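Local coordinates for imine reductase (PDB 4D3D), which catalyses the NADPH-dependent, S-selective reduction of the imine 2-methylpyrroline, at residues 46-51 with 75-80. Residues are numbered along the deposited sequence; the frame is centred on the assembly and turned at random.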
loop_
_atom_site.group_PDB
_atom_site.type_symbol
_atom_site.label_atom_id
_atom_site.label_comp_id
_atom_site.label_asym_id
_atom_site.label_seq_id
_atom_site.Cartn_x
_atom_site.Cartn_y
_atom_site.Cartn_z
ATOM N N SER B 46 11.285 -13.313 39.771
ATOM C CA SER B 46 12.468 -12.655 40.315
ATOM C C SER B 46 13.160 -11.997 39.082
ATOM O O SER B 46 13.430 -12.705 38.131
ATOM C CB SER B 46 13.397 -13.702 40.896
ATOM O OG SER B 46 14.657 -13.127 41.216
ATOM N N VAL B 47 13.351 -10.676 39.110
ATOM C CA VAL B 47 13.875 -9.936 37.960
ATOM C C VAL B 47 15.180 -9.235 38.333
ATOM O O VAL B 47 15.162 -8.373 39.207
ATOM C CB VAL B 47 12.867 -8.927 37.442
ATOM C CG1 VAL B 47 13.369 -8.184 36.199
ATOM C CG2 VAL B 47 11.551 -9.601 37.122
ATOM N N THR B 48 16.284 -9.518 37.626
ATOM C CA THR B 48 17.559 -8.836 37.862
ATOM C C THR B 48 17.754 -7.869 36.693
ATOM O O THR B 48 17.465 -8.236 35.536
ATOM C CB THR B 48 18.690 -9.831 37.902
ATOM O OG1 THR B 48 18.519 -10.678 39.060
ATOM C CG2 THR B 48 20.010 -9.129 37.956
ATOM N N VAL B 49 18.155 -6.614 36.976
ATOM C CA VAL B 49 18.279 -5.551 35.942
ATOM C C VAL B 49 19.644 -4.882 35.963
ATOM O O VAL B 49 20.249 -4.792 37.038
ATOM C CB VAL B 49 17.172 -4.479 36.040
ATOM C CG1 VAL B 49 15.780 -5.127 35.929
ATOM C CG2 VAL B 49 17.262 -3.633 37.317
ATOM N N TRP B 50 20.116 -4.442 34.811
ATOM C CA TRP B 50 21.310 -3.622 34.623
ATOM C C TRP B 50 21.060 -2.611 33.503
ATOM O O TRP B 50 20.423 -2.917 32.497
ATOM C CB TRP B 50 22.603 -4.428 34.298
ATOM C CG TRP B 50 23.860 -3.595 34.167
ATOM C CD1 TRP B 50 24.719 -3.260 35.154
ATOM C CD2 TRP B 50 24.371 -3.008 32.976
ATOM N NE1 TRP B 50 25.727 -2.492 34.656
ATOM C CE2 TRP B 50 25.511 -2.278 33.327
ATOM C CE3 TRP B 50 23.951 -3.003 31.641
ATOM C CZ2 TRP B 50 26.277 -1.593 32.395
ATOM C CZ3 TRP B 50 24.673 -2.307 30.689
ATOM C CH2 TRP B 50 25.876 -1.575 31.093
ATOM N N ASN B 51 21.638 -1.427 33.709
ATOM C CA ASN B 51 21.633 -0.370 32.701
ATOM C C ASN B 51 22.895 0.501 32.897
ATOM O O ASN B 51 23.381 0.614 33.998
ATOM C CB ASN B 51 20.316 0.387 32.890
ATOM C CG ASN B 51 19.994 1.326 31.741
ATOM O OD1 ASN B 51 19.625 0.899 30.600
ATOM N ND2 ASN B 51 20.128 2.643 32.020
ATOM N N LEU B 75 24.631 -11.061 33.933
ATOM C CA LEU B 75 24.735 -12.345 33.163
ATOM C C LEU B 75 24.699 -13.528 34.137
ATOM O O LEU B 75 24.114 -14.542 33.845
ATOM C CB LEU B 75 26.040 -12.343 32.365
ATOM C CG LEU B 75 26.166 -11.397 31.158
ATOM C CD1 LEU B 75 27.556 -11.458 30.573
ATOM C CD2 LEU B 75 25.140 -11.825 30.107
ATOM N N ALA B 76 25.387 -13.424 35.267
ATOM C CA ALA B 76 25.477 -14.536 36.233
ATOM C C ALA B 76 24.156 -14.904 36.877
ATOM O O ALA B 76 23.973 -16.069 37.320
ATOM C CB ALA B 76 26.538 -14.234 37.308
ATOM N N ALA B 77 23.260 -13.921 36.971
ATOM C CA ALA B 77 22.001 -14.086 37.701
ATOM C C ALA B 77 21.064 -15.159 37.155
ATOM O O ALA B 77 20.255 -15.777 37.915
ATOM C CB ALA B 77 21.264 -12.771 37.814
ATOM N N ASN B 78 21.040 -15.304 35.824
ATOM C CA ASN B 78 20.036 -16.114 35.181
ATOM C C ASN B 78 20.569 -16.685 33.858
ATOM O O ASN B 78 21.516 -16.142 33.226
ATOM C CB ASN B 78 18.746 -15.293 34.857
ATOM C CG ASN B 78 17.988 -14.854 36.053
ATOM O OD1 ASN B 78 17.987 -13.661 36.436
ATOM N ND2 ASN B 78 17.382 -15.788 36.710
ATOM N N GLU B 79 19.890 -17.744 33.402
ATOM C CA GLU B 79 20.122 -18.329 32.072
ATOM C C GLU B 79 19.540 -17.462 30.964
ATOM O O GLU B 79 20.190 -17.223 29.962
ATOM C CB GLU B 79 19.420 -19.687 32.007
ATOM C CG GLU B 79 19.451 -20.365 30.654
ATOM C CD GLU B 79 18.749 -21.749 30.745
ATOM O OE1 GLU B 79 17.598 -21.840 31.233
ATOM O OE2 GLU B 79 19.425 -22.730 30.436
ATOM N N LEU B 80 18.328 -16.965 31.204
ATOM C CA LEU B 80 17.626 -16.132 30.205
ATOM C C LEU B 80 17.852 -14.630 30.431
ATOM O O LEU B 80 17.577 -14.115 31.553
ATOM C CB LEU B 80 16.142 -16.467 30.255
ATOM C CG LEU B 80 15.305 -15.781 29.176
ATOM C CD1 LEU B 80 15.689 -16.258 27.805
ATOM C CD2 LEU B 80 13.811 -15.994 29.415
#
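Thr48 has a chi1 of -66°, which sets OG1 beside the backbone N, near Ala77 and Asn78, and puts CG2 anti to that N, turned to Ala77 alone. Asn78 has almost the same first torsion, -68°, and its CG lies beside its own backbone N, bringing the amide group to the neighbourhood of the threonine hydroxyl. The methyl of Ala77 rests over the fork of Thr48 instead of touching one branch: Ala77 CB is 3.7 Å from Thr48 OG1 and 3.9 Å from Thr48 CG2, with Thr48 CB equally near at 3.9 Å from Ala77 CB. No hydrogen bond joins 46-51 to 75-80, and the association is a small patch of van der Waals packing that buries 103 Å² in all, with Thr48 buried and Ala77 exposed.

This is a worked example of how a Rossmann-type domain covers its sheet. Helix 71-77 belongs to the crossover that leaves edge strand 66-67, passes strands 46-50 and 23-27, and enters the sheet again as strand 80-83. Neighbouring residues of strand 46-50 serve opposite faces: Thr48 looks toward Ala77 and Asn78, where the crossover turns back to the sheet, whereas Val47 packs on helix 31-42. The crossover passes strand 23-27 on its way to 80-83, and Thr25 on that strand is touched by both Thr48 and Ala77. At Asn78 the backbone abandons helical geometry for an extended shape, and the CA atoms of Thr48 and Ala77, 6.9 Å apart, mark the nearest approach of the two backbones. Lys105 NZ hydrogen-bonds to both Leu75 O, in the helix, and Asn78 O, in the turn beyond it.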